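Local coordinates for protein alanine racemase (PDB 4QHR) that belongs to the alanine racemase family and pairs an N-terminal TIM-barrel domain, carrying a pyridoxal-phosphate-modified lysine, with a mostly beta C-terminal domain, at residues A161-D166 with C191-A196; Q176-K181 with L203-V208. All coordinates share one frame; numbering follows the deposited sequence.

Contact 1. Residues A161-D166 with C191-A196; sequences ANADVD and CCNSAA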
ATOM      1  N   ALA A 161       1.138  13.547  21.561  1.00 16.11           N
ATOM      2  CA  ALA A 161       2.206  12.950  20.764  1.00 16.06           C
ATOM      3  C   ALA A 161       2.510  11.475  21.102  1.00 16.02           C
ATOM      4  O   ALA A 161       2.871  10.695  20.233  1.00 17.00           O
ATOM      5  CB  ALA A 161       3.467  13.802  20.929  1.00 15.87           C
ATOM      6  N   ASN A 162       2.388  11.097  22.370  1.00 15.41           N
ATOM      7  CA  ASN A 162       2.862   9.810  22.893  1.00 15.20           C
ATOM      8  C   ASN A 162       1.866   9.217  23.863  1.00 14.99           C
ATOM      9  O   ASN A 162       2.263   8.582  24.859  1.00 14.31           O
ATOM     10  CB  ASN A 162       4.195  10.002  23.637  1.00 16.10           C
ATOM     11  CG  ASN A 162       5.273  10.608  22.770  1.00 16.38           C
ATOM     12  OD1 ASN A 162       5.734  11.728  23.009  1.00 18.57           O
ATOM     13  ND2 ASN A 162       5.651   9.901  21.758  1.00 16.32           N
ATOM     14  N   ALA A 163       0.562   9.381  23.587  1.00 15.00           N
ATOM     15  CA  ALA A 163      -0.459   8.795  24.472  1.00 15.52           C
ATOM     16  C   ALA A 163      -0.399   7.272  24.505  1.00 16.67           C
ATOM     17  O   ALA A 163      -0.810   6.649  25.506  1.00 17.83           O
ATOM     18  CB  ALA A 163      -1.850   9.263  24.078  1.00 16.78           C
ATOM     19  N   ASP A 164       0.083   6.670  23.423  1.00 16.82           N
ATOM     20  CA  ASP A 164       0.247   5.243  23.359  1.00 18.25           C
ATOM     21  C   ASP A 164       1.259   4.626  24.338  1.00 19.35           C
ATOM     22  O   ASP A 164       1.259   3.406  24.463  1.00 21.29           O
ATOM     23  CB  ASP A 164       0.635   4.813  21.960  1.00 19.19           C
ATOM     24  CG  ASP A 164       1.981   5.374  21.530  1.00 19.82           C
ATOM     25  OD1 ASP A 164       2.240   6.584  21.630  1.00 19.52           O
ATOM     26  OD2 ASP A 164       2.807   4.578  21.096  1.00 22.41           O
ATOM     27  N   VAL A 165       2.095   5.408  25.030  1.00 18.11           N
ATOM     28  CA  VAL A 165       3.065   4.835  25.976  1.00 18.37           C
ATOM     29  C   VAL A 165       3.148   5.715  27.201  1.00 19.86           C
ATOM     30  O   VAL A 165       2.498   6.747  27.257  1.00 20.21           O
ATOM     31  CB  VAL A 165       4.498   4.721  25.359  1.00 17.88           C
ATOM     32  CG1 VAL A 165       4.573   3.627  24.319  1.00 18.02           C
ATOM     33  CG2 VAL A 165       4.936   6.040  24.765  1.00 18.13           C
ATOM     34  N   ASP A 166       3.941   5.325  28.201  1.00 21.78           N
ATOM     35  CA  ASP A 166       4.253   6.233  29.304  1.00 23.89           C
ATOM     36  C   ASP A 166       5.391   7.081  28.858  1.00 23.48           C
ATOM     37  O   ASP A 166       6.418   6.564  28.481  1.00 23.81           O
ATOM     38  CB  ASP A 166       4.685   5.509  30.572  1.00 27.12           C
ATOM     39  CG  ASP A 166       3.551   4.744  31.232  1.00 30.17           C
ATOM     40  OD1 ASP A 166       2.372   5.117  31.059  1.00 30.75           O
ATOM     41  OD2 ASP A 166       3.862   3.760  31.949  1.00 33.25           O
ATOM     42  N   CYS A 191      -9.425  16.598  23.279  1.00 12.40           N
ATOM     43  CA  CYS A 191      -8.047  16.126  23.132  1.00 13.86           C
ATOM     44  C   CYS A 191      -7.785  14.618  23.098  1.00 12.18           C
ATOM     45  O   CYS A 191      -6.669  14.231  22.836  1.00 11.91           O
ATOM     46  CB  CYS A 191      -7.187  16.761  24.180  1.00 15.78           C
ATOM     47  SG  CYS A 191      -7.546  16.129  25.811  1.00 21.23           S
ATOM     48  N   CYS A 192      -8.777  13.776  23.345  1.00 11.09           N
ATOM     49  CA  CYS A 192      -8.540  12.337  23.382  1.00 10.53           C
ATOM     50  C   CYS A 192      -8.630  11.625  22.029  1.00  9.95           C
ATOM     51  O   CYS A 192      -9.701  11.596  21.372  1.00  9.91           O
ATOM     52  CB  CYS A 192      -9.500  11.648  24.360  1.00 10.53           C
ATOM     53  SG  CYS A 192      -9.358  12.278  26.062  1.00 10.99           S
ATOM     54  N   ASN A 193      -7.513  11.038  21.646  1.00  9.62           N
ATOM     55  CA  ASN A 193      -7.451   9.997  20.595  1.00  9.17           C
ATOM     56  C   ASN A 193      -7.818   8.657  21.252  1.00  9.10           C
ATOM     57  O   ASN A 193      -8.251   8.657  22.402  1.00  9.40           O
ATOM     58  CB  ASN A 193      -6.092  10.008  19.903  1.00  9.41           C
ATOM     59  CG  ASN A 193      -4.905   9.796  20.866  1.00  9.64           C
ATOM     60  OD1 ASN A 193      -5.084   9.534  22.060  1.00  9.09           O
ATOM     61  ND2 ASN A 193      -3.714   9.910  20.344  1.00  9.21           N
ATOM     62  N   SER A 194      -7.654   7.532  20.557  1.00  8.45           N
ATOM     63  CA  SER A 194      -8.045   6.261  21.083  1.00  8.03           C
ATOM     64  C   SER A 194      -7.281   5.963  22.376  1.00  7.88           C
ATOM     65  O   SER A 194      -7.866   5.531  23.349  1.00  7.44           O
ATOM     66  CB  SER A 194      -7.758   5.135  20.076  1.00  8.10           C
ATOM     67  OG  SER A 194      -8.508   5.311  18.880  1.00  8.06           O
ATOM     68  N   ALA A 195      -5.988   6.215  22.351  1.00  7.87           N
ATOM     69  CA  ALA A 195      -5.153   5.889  23.525  1.00  8.29           C
ATOM     70  C   ALA A 195      -5.613   6.656  24.780  1.00  8.59           C
ATOM     71  O   ALA A 195      -5.735   6.079  25.908  1.00  9.11           O
ATOM     72  CB  ALA A 195      -3.691   6.169  23.200  1.00  8.38           C
ATOM     73  N   ALA A 196      -5.839   7.954  24.595  1.00  8.77           N
ATOM     74  CA  ALA A 196      -6.314   8.818  25.674  1.00  9.12           C
ATOM     75  C   ALA A 196      -7.728   8.457  26.146  1.00  9.49           C
ATOM     76  O   ALA A 196      -8.029   8.600  27.342  1.00  9.44           O
ATOM     77  CB  ALA A 196      -6.270  10.264  25.268  1.00  9.71           C
TER
HETATM   78  O   HOH W   1      -0.724  10.025  21.087  1.00  8.80           O

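Contact 2. Residues Q176-K181 with L203-V208; sequences QFLHIK and LNFDYV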
ATOM      1  N   GLN A 176      -0.137  21.900  29.729  1.00 32.05           N
ATOM      2  CA  GLN A 176      -0.274  22.972  28.752  1.00 31.55           C
ATOM      3  C   GLN A 176      -1.770  23.126  28.322  1.00 30.63           C
ATOM      4  O   GLN A 176      -2.332  24.237  28.316  1.00 29.69           O
ATOM      5  CB  GLN A 176       0.656  22.704  27.577  1.00 34.07           C
ATOM      6  CG  GLN A 176       0.669  23.775  26.524  1.00 35.85           C
ATOM      7  CD  GLN A 176       2.051  24.016  25.955  1.00 38.85           C
ATOM      8  OE1 GLN A 176       2.999  23.308  26.283  1.00 43.98           O
ATOM      9  NE2 GLN A 176       2.171  25.017  25.089  1.00 38.97           N
ATOM     10  N   PHE A 177      -2.413  22.009  28.009  1.00 27.47           N
ATOM     11  CA  PHE A 177      -3.817  22.003  27.624  1.00 26.19           C
ATOM     12  C   PHE A 177      -4.754  22.544  28.728  1.00 28.17           C
ATOM     13  O   PHE A 177      -5.652  23.336  28.429  1.00 26.40           O
ATOM     14  CB  PHE A 177      -4.265  20.590  27.253  1.00 25.07           C
ATOM     15  CG  PHE A 177      -5.628  20.554  26.634  1.00 24.44           C
ATOM     16  CD1 PHE A 177      -5.797  20.945  25.329  1.00 23.44           C
ATOM     17  CD2 PHE A 177      -6.740  20.150  27.371  1.00 23.90           C
ATOM     18  CE1 PHE A 177      -7.043  20.919  24.752  1.00 24.39           C
ATOM     19  CE2 PHE A 177      -8.003  20.135  26.797  1.00 22.95           C
ATOM     20  CZ  PHE A 177      -8.156  20.518  25.498  1.00 22.86           C
ATOM     21  N   LEU A 178      -4.557  22.119  29.980  1.00 28.97           N
ATOM     22  CA  LEU A 178      -5.395  22.602  31.111  1.00 30.10           C
ATOM     23  C   LEU A 178      -5.174  24.094  31.391  1.00 30.94           C
ATOM     24  O   LEU A 178      -6.113  24.813  31.706  1.00 31.12           O
ATOM     25  CB  LEU A 178      -5.159  21.796  32.382  1.00 28.87           C
ATOM     26  CG  LEU A 178      -5.482  20.302  32.350  1.00 30.18           C
ATOM     27  CD1 LEU A 178      -5.129  19.583  33.654  1.00 29.39           C
ATOM     28  CD2 LEU A 178      -6.956  20.121  32.024  1.00 31.50           C
ATOM     29  N   HIS A 179      -3.939  24.553  31.252  1.00 29.68           N
ATOM     30  CA  HIS A 179      -3.616  25.983  31.398  1.00 30.14           C
ATOM     31  C   HIS A 179      -4.378  26.790  30.379  1.00 28.67           C
ATOM     32  O   HIS A 179      -4.959  27.831  30.700  1.00 28.06           O
ATOM     33  CB  HIS A 179      -2.084  26.258  31.295  1.00 29.44           C
ATOM     34  CG  HIS A 179      -1.738  27.690  31.013  1.00 30.05           C
ATOM     35  ND1 HIS A 179      -2.065  28.720  31.866  1.00 30.33           N
ATOM     36  CD2 HIS A 179      -1.098  28.263  29.965  1.00 31.44           C
ATOM     37  CE1 HIS A 179      -1.645  29.869  31.358  1.00 30.96           C
ATOM     38  NE2 HIS A 179      -1.058  29.620  30.200  1.00 31.09           N
ATOM     39  N   ILE A 180      -4.413  26.305  29.141  1.00 26.84           N
ATOM     40  CA  ILE A 180      -5.057  27.078  28.111  1.00 24.73           C
ATOM     41  C   ILE A 180      -6.556  27.004  28.298  1.00 22.51           C
ATOM     42  O   ILE A 180      -7.223  28.004  28.155  1.00 23.49           O
ATOM     43  CB  ILE A 180      -4.628  26.654  26.695  1.00 24.69           C
ATOM     44  CG1 ILE A 180      -3.118  26.868  26.497  1.00 25.24           C
ATOM     45  CG2 ILE A 180      -5.380  27.488  25.667  1.00 25.03           C
ATOM     46  CD1 ILE A 180      -2.674  28.324  26.451  1.00 25.27           C
ATOM     47  N   LYS A 181      -7.070  25.826  28.608  1.00 21.73           N
ATOM     48  CA  LYS A 181      -8.492  25.632  28.875  1.00 22.18           C
ATOM     49  C   LYS A 181      -8.943  26.637  29.978  1.00 22.91           C
ATOM     50  O   LYS A 181      -9.825  27.481  29.743  1.00 21.73           O
ATOM     51  CB  LYS A 181      -8.732  24.182  29.272  1.00 20.80           C
ATOM     52  CG  LYS A 181     -10.140  23.742  29.702  1.00 22.15           C
ATOM     53  CD  LYS A 181     -11.149  23.882  28.637  1.00 21.96           C
ATOM     54  CE  LYS A 181     -12.317  22.931  28.776  1.00 21.11           C
ATOM     55  NZ  LYS A 181     -13.400  23.424  29.643  1.00 21.05           N
ATOM     56  N   LEU A 203      -9.782  13.780  30.806  1.00 12.97           N
ATOM     57  CA  LEU A 203      -9.569  14.706  29.662  1.00 12.54           C
ATOM     58  C   LEU A 203     -10.566  14.575  28.505  1.00 11.37           C
ATOM     59  O   LEU A 203     -10.347  15.183  27.451  1.00 11.20           O
ATOM     60  CB  LEU A 203      -8.140  14.554  29.129  1.00 13.01           C
ATOM     61  CG  LEU A 203      -7.027  14.825  30.154  1.00 13.38           C
ATOM     62  CD1 LEU A 203      -5.679  14.692  29.510  1.00 13.67           C
ATOM     63  CD2 LEU A 203      -7.086  16.203  30.764  1.00 14.37           C
ATOM     64  N   ASN A 204     -11.677  13.888  28.713  1.00 10.75           N
ATOM     65  CA  ASN A 204     -12.677  13.738  27.668  1.00 11.05           C
ATOM     66  C   ASN A 204     -13.274  15.072  27.257  1.00 11.43           C
ATOM     67  O   ASN A 204     -13.442  15.339  26.074  1.00 10.63           O
ATOM     68  CB  ASN A 204     -13.842  12.828  28.108  1.00 10.78           C
ATOM     69  CG  ASN A 204     -13.495  11.352  28.172  1.00 10.26           C
ATOM     70  OD1 ASN A 204     -12.441  10.863  27.717  1.00 11.38           O
ATOM     71  ND2 ASN A 204     -14.358  10.650  28.733  1.00  9.73           N
ATOM     72  N   PHE A 205     -13.592  15.914  28.250  1.00 11.28           N
ATOM     73  CA  PHE A 205     -14.332  17.171  27.961  1.00 11.46           C
ATOM     74  C   PHE A 205     -15.498  16.972  26.987  1.00 10.68           C
ATOM     75  O   PHE A 205     -16.276  16.002  27.131  1.00 10.08           O
ATOM     76  CB  PHE A 205     -13.351  18.256  27.548  1.00 12.35           C
ATOM     77  CG  PHE A 205     -12.322  18.542  28.599  1.00 13.36           C
ATOM     78  CD1 PHE A 205     -12.723  19.103  29.820  1.00 14.35           C
ATOM     79  CD2 PHE A 205     -10.979  18.227  28.415  1.00 14.32           C
ATOM     80  CE1 PHE A 205     -11.806  19.362  30.834  1.00 14.81           C
ATOM     81  CE2 PHE A 205     -10.053  18.515  29.419  1.00 14.78           C
ATOM     82  CZ  PHE A 205     -10.476  19.060  30.634  1.00 15.12           C
ATOM     83  N   ASP A 206     -15.627  17.832  25.972  1.00  9.98           N
ATOM     84  CA  ASP A 206     -16.854  17.865  25.159  1.00  9.63           C
ATOM     85  C   ASP A 206     -16.850  16.920  23.944  1.00  9.52           C
ATOM     86  O   ASP A 206     -17.898  16.415  23.546  1.00 10.08           O
ATOM     87  CB  ASP A 206     -17.076  19.294  24.722  1.00  9.36           C
ATOM     88  CG  ASP A 206     -17.079  20.245  25.914  1.00  9.39           C
ATOM     89  OD1 ASP A 206     -18.117  20.280  26.618  1.00  9.71           O
ATOM     90  OD2 ASP A 206     -16.056  20.861  26.203  1.00  8.96           O
ATOM     91  N   TYR A 207     -15.687  16.705  23.352  1.00  9.51           N
ATOM     92  CA  TYR A 207     -15.523  15.855  22.179  1.00  9.12           C
ATOM     93  C   TYR A 207     -14.287  14.966  22.316  1.00  8.72           C
ATOM     94  O   TYR A 207     -13.211  15.446  22.551  1.00  9.18           O
ATOM     95  CB  TYR A 207     -15.327  16.705  20.925  1.00  9.22           C
ATOM     96  CG  TYR A 207     -16.516  17.520  20.509  1.00  9.46           C
ATOM     97  CD1 TYR A 207     -16.703  18.811  21.016  1.00  9.96           C
ATOM     98  CD2 TYR A 207     -17.440  17.026  19.627  1.00  9.85           C
ATOM     99  CE1 TYR A 207     -17.806  19.577  20.649  1.00 10.23           C
ATOM    100  CE2 TYR A 207     -18.538  17.791  19.243  1.00 10.43           C
ATOM    101  CZ  TYR A 207     -18.713  19.054  19.777  1.00 10.53           C
ATOM    102  OH  TYR A 207     -19.775  19.825  19.395  1.00 11.82           O
ATOM    103  N   VAL A 208     -14.474  13.660  22.126  1.00  8.42           N
ATOM    104  CA  VAL A 208     -13.376  12.721  21.951  1.00  8.08           C
ATOM    105  C   VAL A 208     -13.297  12.370  20.439  1.00  8.21           C
ATOM    106  O   VAL A 208     -14.311  12.464  19.690  1.00  8.06           O
ATOM    107  CB  VAL A 208     -13.572  11.479  22.853  1.00  7.94           C
ATOM    108  CG1 VAL A 208     -13.551  11.903  24.315  1.00  7.74           C
ATOM    109  CG2 VAL A 208     -14.815  10.678  22.506  1.00  7.87           C
TER
HETATM  110  O   HOH W   2     -15.653  22.038  28.684  1.00 23.19           O

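Contact 1. Residues A161-D166 with C191-A196
The N-terminal turn of helix 194-199, one of the short helices at the mouth of the alanine racemase barrel, meets the loop after strand 154-157 through A163 and A195. A163 CB and A195 CB lie 3.7 Å apart, and the A195 methyl also rests on the backbone of the loop, with D164 N 3.8 Å from A195 CB. The backbones come closest here, 5.4 Å between the CA atoms of D164 and A195. The A163 methyl reaches on to the amide of N193, A163 CB being 3.8 Å from N193 OD1. N193 is the N-cap of the helix: chi1 of 58° folds its CG between the backbone N and the carbonyl carbon, and N193 OD1 accepts from A196 N at 3.1 Å. That bond is nearly straight at hydrogen (166°), with the donor tilted 19° from the carbonyl plane. The other end of the amide serves the loop. N193 ND2 donates to a water that also accepts from A163 N, at 2.9 Å from that nitrogen, so one side chain caps the helix and bridges to the facing turn. In this TIM-barrel domain both pieces follow parallel strands, 154-157 and 188-190, and the contact joins successive loops at the strands' C-terminal ends. Within the loop, N162 to V165 form a type I beta turn, closed by V165 N to N162 O. K199, further along the helix, hydrogen-bonds to A163 O, while S194 OG, at the first turn, is hydrogen-bonded to OP3 of the modified residue LLP at position 34.

Contact 2. Residues Q176-K181 with L203-V208
Helix 168-184 stands off from the loop leading into strand 207-208, the nearest CA atoms being those of L178 and L203 at 9.0 Å, and the direct contacts are made by side chains. F205 supplies the centre, its ring touched by three residues of the helix. The aliphatic end of K181 lies over one face of that ring, with K181 CE 4.0 Å from F205 CD1 and set toward the rim. L178 comes at the edge instead, its CD2 methyl near the ring plane and 3.9 Å from F205 CZ. The third neighbour, F177, turns its own edge to F205: CE2 of F177 is 3.7 Å from CE2 of F205, and the two rings meet obliquely with their planes at 43°. In F177 and K181 the CG is anti to the backbone N (chi1 -171° and 176°), which extends both side chains from successive turns of the helix toward F205. The L178 methyl is shared, since L178 CD2 also meets L203 CD2 at 4.1 Å, the two leucines crossing at about a right angle. Bends at chi2 and chi4 carry K181 CE over the ring and turn its NZ toward a water, which accepts from NZ and in turn donates to D206 OD2 at 2.8 Å. The direct separation of K181 NZ from D206 OD2 is 5.0 Å; the salt bridge of K181 is made with D185, past the end of the helix. Strand 188-190 borders both segments: A189 touches F177, K181 and F205, and its N donates to D206 OD2. F177 and K181 also rest on L156 of strand 154-157, while D206 and V208 bond through their backbones to strand 28-32, where the last barrel strand joins the first.

Contacts 1 and 2 lie 13 Å apart between centres and interlock along the chain, for helix 168-184 follows the loop 161-166 and the 203-208 segment follows helix 194-199. They also touch directly: C191 SG and C192 SG each pack at 3.4 Å from L203 O, and C192 CB is 4.1 Å from V208 CG1. F177 of contact 2 reaches C191 as well, joining 176-181 to the approach to the capped helix. Of the two, contact 1 is the one that borders LLP at position 34. Contact 2 is farther from the chain's centre, about 22 Å against 13 Å between centres, and lies between the outer helix 168-184 and the N-terminal end of strand 207-208.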